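Local coordinates for protein salt-tolerant glutaminase (Micrococcus luteus, PDB 3AGD) that probably hydrolyses L-glutamine to L-glutamate and ammonium, as a homotetrameric member of the glutaminase family that tolerates high salt, at residues G79-A82 / V83-V87. Sequence-based numbering, arbitrary orientation.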
loop_
_atom_site.group_PDB
_atom_site.type_symbol
_atom_site.label_atom_id
_atom_site.label_comp_id
_atom_site.label_asym_id
_atom_site.label_seq_id
_atom_site.Cartn_x
_atom_site.Cartn_y
_atom_site.Cartn_z
ATOM N N GLY A 79 -15.755 17.079 -8.894
ATOM C CA GLY A 79 -14.956 16.307 -9.832
ATOM C C GLY A 79 -13.479 16.630 -9.655
ATOM O O GLY A 79 -13.126 17.677 -9.107
ATOM N N PHE A 80 -12.611 15.740 -10.123
ATOM C CA PHE A 80 -11.167 15.933 -9.987
ATOM C C PHE A 80 -10.567 17.163 -10.664
ATOM O O PHE A 80 -9.764 17.881 -10.060
ATOM C CB PHE A 80 -10.425 14.688 -10.480
ATOM C CG PHE A 80 -10.421 13.561 -9.497
ATOM C CD1 PHE A 80 -11.589 12.871 -9.203
ATOM C CD2 PHE A 80 -9.246 13.209 -8.837
ATOM C CE1 PHE A 80 -11.593 11.841 -8.259
ATOM C CE2 PHE A 80 -9.237 12.181 -7.891
ATOM C CZ PHE A 80 -10.413 11.496 -7.601
ATOM N N ALA A 81 -10.939 17.407 -11.914
ATOM C CA ALA A 81 -10.389 18.545 -12.644
ATOM C C ALA A 81 -10.595 19.865 -11.912
ATOM O O ALA A 81 -9.663 20.663 -11.771
ATOM C CB ALA A 81 -11.001 18.615 -14.042
ATOM N N ALA A 82 -11.819 20.087 -11.444
ATOM C CA ALA A 82 -12.168 21.310 -10.735
ATOM C C ALA A 82 -11.393 21.471 -9.431
ATOM O O ALA A 82 -10.932 22.564 -9.105
ATOM C CB ALA A 82 -13.672 21.335 -10.455
ATOM N N VAL A 83 -11.262 20.387 -8.678
ATOM C CA VAL A 83 -10.541 20.444 -7.412
ATOM C C VAL A 83 -9.038 20.579 -7.640
ATOM O O VAL A 83 -8.374 21.378 -6.976
ATOM C CB VAL A 83 -10.811 19.185 -6.553
ATOM C CG1 VAL A 83 -10.034 19.262 -5.243
ATOM C CG2 VAL A 83 -12.299 19.065 -6.269
ATOM N N ASP A 84 -8.505 19.814 -8.588
ATOM C CA ASP A 84 -7.072 19.859 -8.856
ATOM C C ASP A 84 -6.589 21.205 -9.379
ATOM O O ASP A 84 -5.405 21.516 -9.284
ATOM C CB ASP A 84 -6.668 18.737 -9.813
ATOM C CG ASP A 84 -6.760 17.368 -9.165
ATOM O OD1 ASP A 84 -7.025 17.307 -7.944
ATOM O OD2 ASP A 84 -6.566 16.353 -9.868
ATOM N N ARG A 85 -7.501 22.006 -9.923
ATOM C CA ARG A 85 -7.136 23.327 -10.416
ATOM C C ARG A 85 -6.909 24.276 -9.238
ATOM O O ARG A 85 -6.203 25.273 -9.373
ATOM C CB ARG A 85 -8.239 23.910 -11.312
ATOM C CG ARG A 85 -8.187 23.497 -12.778
ATOM C CD ARG A 85 -9.075 24.411 -13.638
ATOM N NE ARG A 85 -10.504 24.109 -13.525
ATOM C CZ ARG A 85 -11.127 23.146 -14.205
ATOM N NH1 ARG A 85 -10.452 22.383 -15.059
ATOM N NH2 ARG A 85 -12.425 22.938 -14.027
ATOM N N GLN A 86 -7.498 23.959 -8.086
ATOM C CA GLN A 86 -7.379 24.816 -6.902
ATOM C C GLN A 86 -6.590 24.202 -5.749
ATOM O O GLN A 86 -6.190 24.907 -4.819
ATOM C CB GLN A 86 -8.771 25.193 -6.377
ATOM C CG GLN A 86 -9.711 25.841 -7.387
ATOM C CD GLN A 86 -9.252 27.218 -7.845
ATOM O OE1 GLN A 86 -9.991 27.930 -8.520
ATOM N NE2 GLN A 86 -8.032 27.596 -7.483
ATOM N N VAL A 87 -6.380 22.894 -5.797
ATOM C CA VAL A 87 -5.660 22.203 -4.733
ATOM C C VAL A 87 -4.610 21.273 -5.336
ATOM O O VAL A 87 -4.936 20.371 -6.111
ATOM C CB VAL A 87 -6.648 21.382 -3.857
ATOM C CG1 VAL A 87 -5.902 20.674 -2.735
ATOM C CG2 VAL A 87 -7.722 22.301 -3.285
#
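F80 and D84, with A81 and R85, make the i/i+4 contacts of the short surface helix 80-84, which follows helix 67-78 in the glutaminase domain, away from the glutamate-binding residues. Three backbone bonds define the turn. D84 N to F80 O is short and straight (2.7 Å, N-H...O 166°). V83 N to G79 O (3.3 Å) is weak, and R85 N to A81 O is weak because it is bent. G79 occupies the N-cap with a positive phi of 88°, where the chain leaves the preceding helix and starts the next. Toward the C-terminal end, V83 O accepts from both Q86 N (2.9 Å) and V87 N (2.8 Å).

D84 CG lies 3.2 Å from F80 O, and OD2 sits farther out at the edge of the F80 ring, near its plane. OD1 forms a salt bridge to R232 of helix 227-240, whose I228 and V229 also pack on that ring. V83 lays CG2 beside G79 O (3.3 Å) and turns inward onto Y71 and L75 of helix 67-78.

On the exposed flank, the bend of R85 at chi3 (-77°) contributes to folding its guanidinium back. A81 O lies 3.7 Å above the guanidinium plane, over its centre and without a hydrogen bond to it; NH1 approaches A81 CB (3.9 Å). This would be a weak favourable contact between a carbonyl oxygen and a probably charged group, whereas the D84 charge is paired with R232, linking this helix to helix 227-240.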